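Local coordinates for DNA helicase uvsW (Enterobacteria phage T4, PDB 1RIF), which couples ATP hydrolysis to 3'-5' unwinding of duplex DNA and drives branch migration in phage recombination, repair and the handling of stalled replication forks, at residues A[173-178]-A[183-188]; A[4-9]-A[14-19]; A[261-266]-A[270-275]. The protein carries 1 engineered substitution. All coordinates share one frame; numbering follows the deposited sequence.

Contact 1: A[173-178]-A[183-188]; sequences MADDFV and FSHAMI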
loop_
_atom_site.group_PDB
_atom_site.type_symbol
_atom_site.label_atom_id
_atom_site.label_comp_id
_atom_site.label_asym_id
_atom_site.label_seq_id
_atom_site.Cartn_x
_atom_site.Cartn_y
_atom_site.Cartn_z
ATOM N N MET A 173 -7.703 -14.067 -8.620
ATOM C CA MET A 173 -7.341 -13.824 -7.226
ATOM C C MET A 173 -8.410 -14.357 -6.284
ATOM O O MET A 173 -8.101 -14.976 -5.268
ATOM C CB MET A 173 -7.146 -12.321 -6.981
ATOM C CG MET A 173 -6.634 -11.954 -5.578
ATOM S SD MET A 173 -4.894 -12.387 -5.281
ATOM C CE MET A 173 -4.095 -10.903 -5.874
ATOM N N ALA A 174 -9.667 -14.093 -6.629
ATOM C CA ALA A 174 -10.804 -14.529 -5.828
ATOM C C ALA A 174 -10.849 -16.047 -5.808
ATOM O O ALA A 174 -11.080 -16.659 -4.767
ATOM C CB ALA A 174 -12.099 -13.965 -6.409
ATOM N N ASP A 175 -10.619 -16.659 -6.963
ATOM C CA ASP A 175 -10.629 -18.103 -7.050
ATOM C C ASP A 175 -9.477 -18.713 -6.249
ATOM O O ASP A 175 -9.665 -19.729 -5.577
ATOM C CB ASP A 175 -10.551 -18.542 -8.512
ATOM C CG ASP A 175 -11.830 -18.254 -9.272
ATOM O OD1 ASP A 175 -12.805 -17.804 -8.635
ATOM O OD2 ASP A 175 -11.861 -18.481 -10.503
ATOM N N ASP A 176 -8.292 -18.097 -6.306
ATOM C CA ASP A 176 -7.146 -18.612 -5.563
ATOM C C ASP A 176 -7.441 -18.631 -4.074
ATOM O O ASP A 176 -7.232 -19.645 -3.412
ATOM C CB ASP A 176 -5.901 -17.762 -5.806
ATOM C CG ASP A 176 -5.380 -17.872 -7.226
ATOM O OD1 ASP A 176 -5.697 -18.870 -7.910
ATOM O OD2 ASP A 176 -4.636 -16.959 -7.652
ATOM N N PHE A 177 -7.917 -17.499 -3.553
ATOM C CA PHE A 177 -8.249 -17.353 -2.131
ATOM C C PHE A 177 -9.195 -18.449 -1.659
ATOM O O PHE A 177 -9.054 -18.968 -0.550
ATOM C CB PHE A 177 -8.894 -15.978 -1.872
ATOM C CG PHE A 177 -7.899 -14.847 -1.685
ATOM C CD1 PHE A 177 -6.696 -14.817 -2.394
ATOM C CD2 PHE A 177 -8.173 -13.805 -0.798
ATOM C CE1 PHE A 177 -5.787 -13.770 -2.216
ATOM C CE2 PHE A 177 -7.265 -12.756 -0.620
ATOM C CZ PHE A 177 -6.077 -12.741 -1.327
ATOM N N VAL A 178 -10.166 -18.795 -2.497
ATOM C CA VAL A 178 -11.127 -19.836 -2.150
ATOM C C VAL A 178 -10.489 -21.225 -2.298
ATOM O O VAL A 178 -10.814 -22.145 -1.545
ATOM C CB VAL A 178 -12.413 -19.729 -3.032
ATOM C CG1 VAL A 178 -13.406 -20.827 -2.667
ATOM C CG2 VAL A 178 -13.070 -18.363 -2.836
ATOM N N PHE A 183 -10.685 -18.334 2.491
ATOM C CA PHE A 183 -11.863 -17.499 2.269
ATOM C C PHE A 183 -12.907 -18.256 1.459
ATOM O O PHE A 183 -12.595 -19.247 0.800
ATOM C CB PHE A 183 -11.505 -16.222 1.477
ATOM C CG PHE A 183 -10.557 -15.300 2.184
ATOM C CD1 PHE A 183 -9.186 -15.541 2.168
ATOM C CD2 PHE A 183 -11.038 -14.196 2.887
ATOM C CE1 PHE A 183 -8.304 -14.693 2.844
ATOM C CE2 PHE A 183 -10.165 -13.343 3.566
ATOM C CZ PHE A 183 -8.792 -13.598 3.542
ATOM N N SER A 184 -14.146 -17.771 1.508
ATOM C CA SER A 184 -15.248 -18.339 0.733
ATOM C C SER A 184 -15.657 -17.226 -0.243
ATOM O O SER A 184 -15.336 -16.057 -0.009
ATOM C CB SER A 184 -16.424 -18.695 1.641
ATOM O OG SER A 184 -17.001 -17.533 2.202
ATOM N N HIS A 185 -16.349 -17.567 -1.331
ATOM C CA HIS A 185 -16.743 -16.538 -2.300
ATOM C C HIS A 185 -17.659 -15.452 -1.765
ATOM O O HIS A 185 -17.537 -14.285 -2.157
ATOM C CB HIS A 185 -17.363 -17.168 -3.546
ATOM C CG HIS A 185 -16.348 -17.535 -4.583
ATOM N ND1 HIS A 185 -16.012 -18.841 -4.871
ATOM C CD2 HIS A 185 -15.543 -16.760 -5.348
ATOM C CE1 HIS A 185 -15.042 -18.855 -5.767
ATOM N NE2 HIS A 185 -14.738 -17.605 -6.072
ATOM N N ALA A 186 -18.570 -15.821 -0.866
ATOM C CA ALA A 186 -19.486 -14.845 -0.292
ATOM C C ALA A 186 -18.705 -13.751 0.442
ATOM O O ALA A 186 -19.228 -12.666 0.702
ATOM C CB ALA A 186 -20.455 -15.536 0.662
ATOM N N MET A 187 -17.447 -14.043 0.761
ATOM C CA MET A 187 -16.567 -13.108 1.465
ATOM C C MET A 187 -15.733 -12.205 0.529
ATOM O O MET A 187 -15.040 -11.291 0.983
ATOM C CB MET A 187 -15.597 -13.896 2.355
ATOM C CG MET A 187 -16.242 -14.825 3.373
ATOM S SD MET A 187 -14.994 -15.881 4.163
ATOM C CE MET A 187 -14.168 -14.713 5.255
ATOM N N ILE A 188 -15.793 -12.461 -0.773
ATOM C CA ILE A 188 -15.000 -11.689 -1.722
ATOM C C ILE A 188 -15.833 -11.055 -2.835
ATOM O O ILE A 188 -16.426 -11.750 -3.665
ATOM C CB ILE A 188 -13.916 -12.586 -2.340
ATOM C CG1 ILE A 188 -13.074 -13.211 -1.221
ATOM C CG2 ILE A 188 -13.054 -11.783 -3.309
ATOM C CD1 ILE A 188 -12.166 -14.333 -1.680
#
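His185 meets the helical residues 173-178 with both its ring edge and one ring face. At the edge, NE2 donates to Asp175 OD1 (3.2 Å, N-H...O angle 148°); the carboxylate oxygen lies nearly in the plane of the imidazole and is approached almost along its own C-O bond, while the carboxylate plane stands steeply to the ring. Val178 CG2 sits almost directly over the ring centre, 3.5 Å from the centroid, a CH-pi contact. The edge bond and the methyl over the face together probably limit the rotation of the imidazole. With CG1 anti to the backbone N (chi1 180°), Val178 directs its other methyl, CG2, at the imidazole.

A second, apolar group lies deeper. The Phe177 and Phe183 side chains run side by side in the same direction, their rings inclined at 32° and closest at Phe177 CD2 and Phe183 CD1, 3.6 Å apart. Ile188 uses both its branches against the helix: CD1 packs against Phe177 CB at 3.7 Å, and CG2 against Ala174 CB at 3.9 Å.

The main chain adds a CA-H...O contact, Val178 CA to Phe183 O (3.3 Å), where the chain turns back after the helix.

The contact thus folds the loop leading to strand 188-190 back onto helix 167-180 in the RecA-like (P-loop NTPase) fold of this SF2 helicase. Phe177 touches Ala146 and Phe183 touches Ala149 of helix 141-155, where the nearby Ser142 belongs to the predicted ATP site; Ile188 rests on Val207 and Val209 of strand 207-210, and Phe177 on Ile162 of strand 159-163.

Contact 2: A[4-9]-A[14-19]; sequences KVHFHD and RIDCEE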
loop_
_atom_site.group_PDB
_atom_site.type_symbol
_atom_site.label_atom_id
_atom_site.label_comp_id
_atom_site.label_asym_id
_atom_site.label_seq_id
_atom_site.Cartn_x
_atom_site.Cartn_y
_atom_site.Cartn_z
ATOM N N LYS A 4 8.769 18.595 13.991
ATOM C CA LYS A 4 7.876 17.737 14.766
ATOM C C LYS A 4 6.937 17.062 13.784
ATOM O O LYS A 4 6.172 17.730 13.092
ATOM C CB LYS A 4 7.061 18.548 15.784
ATOM C CG LYS A 4 7.802 18.858 17.080
ATOM C CD LYS A 4 6.876 19.497 18.105
ATOM C CE LYS A 4 7.575 19.708 19.448
ATOM N NZ LYS A 4 6.822 20.640 20.351
ATOM N N VAL A 5 7.002 15.738 13.710
ATOM C CA VAL A 5 6.149 14.992 12.795
ATOM C C VAL A 5 4.993 14.334 13.552
ATOM O O VAL A 5 5.190 13.432 14.369
ATOM C CB VAL A 5 6.976 13.941 12.025
ATOM C CG1 VAL A 5 6.106 13.217 11.022
ATOM C CG2 VAL A 5 8.125 14.628 11.308
ATOM N N HIS A 6 3.784 14.807 13.274
ATOM C CA HIS A 6 2.591 14.303 13.934
ATOM C C HIS A 6 1.802 13.311 13.110
ATOM O O HIS A 6 1.781 13.361 11.882
ATOM C CB HIS A 6 1.652 15.453 14.309
ATOM C CG HIS A 6 2.254 16.451 15.244
ATOM N ND1 HIS A 6 2.991 17.532 14.806
ATOM C CD2 HIS A 6 2.252 16.518 16.596
ATOM C CE1 HIS A 6 3.416 18.221 15.850
ATOM N NE2 HIS A 6 2.983 17.627 16.948
ATOM N N PHE A 7 1.135 12.409 13.808
ATOM C CA PHE A 7 0.310 11.425 13.153
ATOM C C PHE A 7 -0.881 12.200 12.557
ATOM O O PHE A 7 -1.321 13.204 13.122
ATOM C CB PHE A 7 -0.170 10.399 14.183
ATOM C CG PHE A 7 -0.928 9.249 13.589
ATOM C CD1 PHE A 7 -0.259 8.101 13.168
ATOM C CD2 PHE A 7 -2.309 9.322 13.428
ATOM C CE1 PHE A 7 -0.955 7.045 12.597
ATOM C CE2 PHE A 7 -3.013 8.269 12.856
ATOM C CZ PHE A 7 -2.331 7.128 12.440
ATOM N N HIS A 8 -1.378 11.737 11.413
ATOM C CA HIS A 8 -2.510 12.339 10.708
ATOM C C HIS A 8 -3.042 11.220 9.802
ATOM O O HIS A 8 -2.681 11.137 8.632
ATOM C CB HIS A 8 -2.029 13.520 9.853
ATOM C CG HIS A 8 -3.115 14.163 9.048
ATOM N ND1 HIS A 8 -3.959 15.121 9.566
ATOM C CD2 HIS A 8 -3.536 13.939 7.780
ATOM C CE1 HIS A 8 -4.855 15.456 8.653
ATOM N NE2 HIS A 8 -4.621 14.752 7.562
ATOM N N ASP A 9 -3.904 10.367 10.338
ATOM C CA ASP A 9 -4.435 9.205 9.613
ATOM C C ASP A 9 -3.362 8.325 8.943
ATOM O O ASP A 9 -2.165 8.628 8.987
ATOM C CB ASP A 9 -5.570 9.587 8.619
ATOM C CG ASP A 9 -5.087 10.290 7.349
ATOM O OD1 ASP A 9 -3.970 10.023 6.858
ATOM O OD2 ASP A 9 -5.875 11.097 6.810
ATOM N N ARG A 14 1.763 14.737 9.334
ATOM C CA ARG A 14 1.821 16.188 9.215
ATOM C C ARG A 14 3.130 16.689 9.772
ATOM O O ARG A 14 3.563 16.251 10.833
ATOM C CB ARG A 14 0.671 16.850 9.974
ATOM C CG ARG A 14 0.629 18.352 9.767
ATOM C CD ARG A 14 -0.451 19.031 10.584
ATOM N NE ARG A 14 -0.066 19.219 11.981
ATOM C CZ ARG A 14 -0.522 18.485 12.989
ATOM N NH1 ARG A 14 -1.386 17.499 12.762
ATOM N NH2 ARG A 14 -0.129 18.748 14.230
ATOM N N ILE A 15 3.759 17.616 9.064
ATOM C CA ILE A 15 5.031 18.163 9.516
ATOM C C ILE A 15 4.929 19.607 10.004
ATOM O O ILE A 15 4.348 20.460 9.337
ATOM C CB ILE A 15 6.084 18.100 8.404
ATOM C CG1 ILE A 15 6.148 16.679 7.831
ATOM C CG2 ILE A 15 7.443 18.527 8.962
ATOM C CD1 ILE A 15 7.158 16.499 6.718
ATOM N N ASP A 16 5.500 19.857 11.178
ATOM C CA ASP A 16 5.521 21.175 11.810
ATOM C C ASP A 16 6.944 21.682 11.780
ATOM O O ASP A 16 7.847 21.015 12.268
ATOM C CB ASP A 16 5.064 21.074 13.263
ATOM C CG ASP A 16 3.559 20.990 13.395
ATOM O OD1 ASP A 16 2.921 20.266 12.598
ATOM O OD2 ASP A 16 3.014 21.646 14.311
ATOM N N CYS A 17 7.148 22.863 11.212
ATOM C CA CYS A 17 8.485 23.435 11.113
ATOM C C CYS A 17 8.400 24.883 10.648
ATOM O O CYS A 17 7.310 25.431 10.488
ATOM C CB CYS A 17 9.314 22.640 10.110
ATOM S SG CYS A 17 8.626 22.710 8.440
ATOM N N GLU A 18 9.556 25.498 10.431
ATOM C CA GLU A 18 9.598 26.880 9.967
ATOM C C GLU A 18 9.136 26.948 8.517
ATOM O O GLU A 18 8.904 25.916 7.878
ATOM C CB GLU A 18 11.017 27.444 10.071
ATOM C CG GLU A 18 11.195 28.477 11.172
ATOM C CD GLU A 18 10.965 27.906 12.563
ATOM O OE1 GLU A 18 11.734 27.009 12.978
ATOM O OE2 GLU A 18 10.016 28.359 13.239
ATOM N N GLU A 19 8.998 28.165 8.001
ATOM C CA GLU A 19 8.572 28.345 6.625
ATOM C C GLU A 19 9.777 28.097 5.736
ATOM O O GLU A 19 9.644 27.716 4.578
ATOM C CB GLU A 19 8.041 29.765 6.414
ATOM C CG GLU A 19 7.373 30.005 5.058
ATOM C CD GLU A 19 6.119 29.159 4.848
ATOM O OE1 GLU A 19 5.389 29.413 3.860
ATOM O OE2 GLU A 19 5.863 28.240 5.665
#
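Arg14 lies across from His6 in an antiparallel pair, and its side chain returns over the partner strand. CB stands 4.1 Å from His6 O and close to the CB of His8. CG continues anti to the backbone N (chi1 -175°), and a bend at chi3 (79°) swings the guanidinium over His6. NE donates to Asp16 OD1 (3.2 Å), which accepts with its syn lone pair, although it lies out of the guanidinium plane; this is a salt bridge between alternate residues of one strand. CZ and NH1 each pass 4.0 Å from His6 CB, and NH2 comes to rest above one face of the imidazole, offset toward its rim. Ring and guanidinium planes are only 10° apart. The bond to Asp16 probably helps keep the guanidinium over the histidine, whose ring also meets Trp80 edge-to-face.

Beneath these side chains, Lys4 pairs with Asp16 and His6 with Arg14, each through two backbone bonds, the shortest being His6 N to Arg14 O at 2.8 Å. Between them Val5 and Ile15 form a non-hydrogen-bonded pair whose side chains occupy the other sheet face, where Ile15 packs on Leu25 of helix 19-28.

This register is that of a beta hairpin, strands 3-8 and 12-16, forming the two central strands of the four-stranded mixed sheet in the UvsW N-terminal domain.

Contact 3: A[261-266]-A[270-275]; sequences SLRDGK and MQYVGM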
loop_
_atom_site.group_PDB
_atom_site.type_symbol
_atom_site.label_atom_id
_atom_site.label_comp_id
_atom_site.label_asym_id
_atom_site.label_seq_id
_atom_site.Cartn_x
_atom_site.Cartn_y
_atom_site.Cartn_z
ATOM N N SER A 261 9.728 -6.333 -10.210
ATOM C CA SER A 261 10.345 -5.335 -11.076
ATOM C C SER A 261 10.184 -3.897 -10.554
ATOM O O SER A 261 9.417 -3.114 -11.114
ATOM C CB SER A 261 9.723 -5.440 -12.469
ATOM O OG SER A 261 9.654 -6.792 -12.890
ATOM N N LEU A 262 10.914 -3.539 -9.499
ATOM C CA LEU A 262 10.800 -2.193 -8.941
ATOM C C LEU A 262 11.438 -1.114 -9.816
ATOM O O LEU A 262 12.360 -1.387 -10.594
ATOM C CB LEU A 262 11.419 -2.135 -7.544
ATOM C CG LEU A 262 10.987 -3.220 -6.561
ATOM C CD1 LEU A 262 11.597 -2.927 -5.211
ATOM C CD2 LEU A 262 9.477 -3.284 -6.479
ATOM N N ARG A 263 10.944 0.116 -9.666
ATOM C CA ARG A 263 11.438 1.261 -10.425
ATOM C C ARG A 263 12.588 1.996 -9.712
ATOM O O ARG A 263 12.567 3.222 -9.566
ATOM C CB ARG A 263 10.279 2.225 -10.695
ATOM C CG ARG A 263 9.088 1.547 -11.345
ATOM C CD ARG A 263 8.053 2.550 -11.807
ATOM N NE ARG A 263 8.561 3.378 -12.893
ATOM C CZ ARG A 263 7.860 4.330 -13.498
ATOM N NH1 ARG A 263 6.612 4.578 -13.122
ATOM N NH2 ARG A 263 8.407 5.034 -14.484
ATOM N N ASP A 264 13.596 1.234 -9.287
ATOM C CA ASP A 264 14.761 1.775 -8.587
ATOM C C ASP A 264 15.346 3.033 -9.232
ATOM O O ASP A 264 15.602 4.027 -8.551
ATOM C CB ASP A 264 15.862 0.714 -8.503
ATOM C CG ASP A 264 15.402 -0.547 -7.811
ATOM O OD1 ASP A 264 14.847 -0.441 -6.697
ATOM O OD2 ASP A 264 15.602 -1.645 -8.376
ATOM N N GLY A 265 15.563 2.980 -10.544
ATOM C CA GLY A 265 16.140 4.116 -11.244
ATOM C C GLY A 265 15.177 5.129 -11.843
ATOM O O GLY A 265 15.584 5.975 -12.647
ATOM N N LYS A 266 13.906 5.058 -11.463
ATOM C CA LYS A 266 12.911 5.995 -11.983
ATOM C C LYS A 266 12.717 7.164 -11.013
ATOM O O LYS A 266 12.753 6.984 -9.794
ATOM C CB LYS A 266 11.581 5.272 -12.221
ATOM C CG LYS A 266 11.597 4.255 -13.365
ATOM C CD LYS A 266 11.570 4.933 -14.741
ATOM C CE LYS A 266 12.949 5.416 -15.192
ATOM N NZ LYS A 266 13.864 4.285 -15.520
ATOM N N MET A 270 9.872 7.531 -5.451
ATOM C CA MET A 270 9.499 8.181 -4.208
ATOM C C MET A 270 8.005 8.077 -3.858
ATOM O O MET A 270 7.656 7.915 -2.690
ATOM C CB MET A 270 9.935 9.644 -4.277
ATOM C CG MET A 270 9.939 10.368 -2.957
ATOM S SD MET A 270 10.916 11.881 -3.049
ATOM C CE MET A 270 12.258 11.498 -1.895
ATOM N N GLN A 271 7.121 8.159 -4.848
ATOM C CA GLN A 271 5.704 8.072 -4.526
ATOM C C GLN A 271 5.168 6.653 -4.401
ATOM O O GLN A 271 4.006 6.457 -4.047
ATOM C CB GLN A 271 4.844 8.890 -5.502
ATOM C CG GLN A 271 4.871 8.474 -6.939
ATOM C CD GLN A 271 3.863 9.262 -7.778
ATOM O OE1 GLN A 271 3.949 9.279 -9.006
ATOM N NE2 GLN A 271 2.897 9.908 -7.114
ATOM N N TYR A 272 6.008 5.659 -4.681
ATOM C CA TYR A 272 5.579 4.277 -4.528
ATOM C C TYR A 272 5.866 3.894 -3.081
ATOM O O TYR A 272 5.105 3.148 -2.473
ATOM C CB TYR A 272 6.303 3.345 -5.516
ATOM C CG TYR A 272 5.887 3.574 -6.963
ATOM C CD1 TYR A 272 6.403 4.646 -7.696
ATOM C CD2 TYR A 272 4.930 2.760 -7.577
ATOM C CE1 TYR A 272 5.974 4.907 -9.001
ATOM C CE2 TYR A 272 4.494 3.011 -8.881
ATOM C CZ TYR A 272 5.021 4.091 -9.586
ATOM O OH TYR A 272 4.587 4.371 -10.868
ATOM N N VAL A 273 6.950 4.421 -2.514
ATOM C CA VAL A 273 7.261 4.125 -1.118
ATOM C C VAL A 273 6.353 4.992 -0.246
ATOM O O VAL A 273 6.049 4.648 0.892
ATOM C CB VAL A 273 8.749 4.400 -0.773
ATOM C CG1 VAL A 273 9.646 3.765 -1.821
ATOM C CG2 VAL A 273 9.007 5.870 -0.681
ATOM N N GLY A 274 5.911 6.118 -0.802
ATOM C CA GLY A 274 5.010 6.995 -0.075
ATOM C C GLY A 274 3.641 6.342 0.026
ATOM O O GLY A 274 2.903 6.563 0.979
ATOM N N MET A 275 3.306 5.518 -0.963
ATOM C CA MET A 275 2.024 4.827 -0.994
ATOM C C MET A 275 2.078 3.431 -0.373
ATOM O O MET A 275 1.108 2.992 0.237
ATOM C CB MET A 275 1.527 4.710 -2.438
ATOM C CG MET A 275 0.269 3.854 -2.619
ATOM S SD MET A 275 -1.201 4.532 -1.805
ATOM C CE MET A 275 -2.488 4.079 -2.956
#
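The guanidinium of Arg263 and the phenol of Tyr272 meet at their polar ends, their planes 67° apart. At the edge of the guanidinium, close to its plane, lies Tyr272 OH, which accepts a hydrogen bond from Arg263 NH1 at 3.0 Å. The N-H...O angle of 136° makes this bond distinctly bent. Relative to the phenol ring, NH1 arrives obliquely and stands 3.9 Å from Tyr272 CZ. The aliphatic part of the arginine follows the same path, its CD lying 4.0 Å from Tyr272 OH, so a methylene accompanies the charged group to the hydroxyl.

The reach comes from a turn in the arginine chain: extended at chi2, it bends at chi3 (67°), which brings NH1 back to the phenol oxygen. The backbone is tightly turned as well. Arg263 is the centre of an inverse gamma turn and opens a type I beta turn that closes with Lys266 N bonding to Arg263 O at 3.0 Å.

These turns belong to the loop after strand 254-258 of the parallel sheet of the RecA-like ATPase domain, and they lead directly into helix 269-276, from which Tyr272 points back. The contact therefore ties the loop to the helix it precedes, burying just 101 Å² between the two segments.

The main polar partner of Tyr272 OH is the backbone O of Ala237, just after the predicted DEAH box, to which it donates; the hydroxyl accepts from the arginine at the same time. The phenol packs on Ile242 of helix 239-245, and a bound gold ion lies about 4 Å from the tyrosine side chain.

In the fold
All three contacts join elements adjacent in the chain, but in different settings. Contact 2 belongs to the N-terminal domain and contacts 1 and 3 to the helicase ATP-binding region, on opposite sides of the chain's centre with their own centres about 30 Å apart. None touches another; contacts 2 and 3 come nearest, about 10 Å between closest atoms. Contact 1 grades from a buried aromatic and aliphatic side to a more open polar side with the Asp175-His185 bond, whereas contact 2 relies on strand pairing, with a cluster of polar and charged side chains on one sheet face and aliphatic residues on the other. Contact 3, nearest the middle of the chain, is the smallest, resting on one side-chain hydrogen bond between a partly exposed arginine and a buried tyrosine.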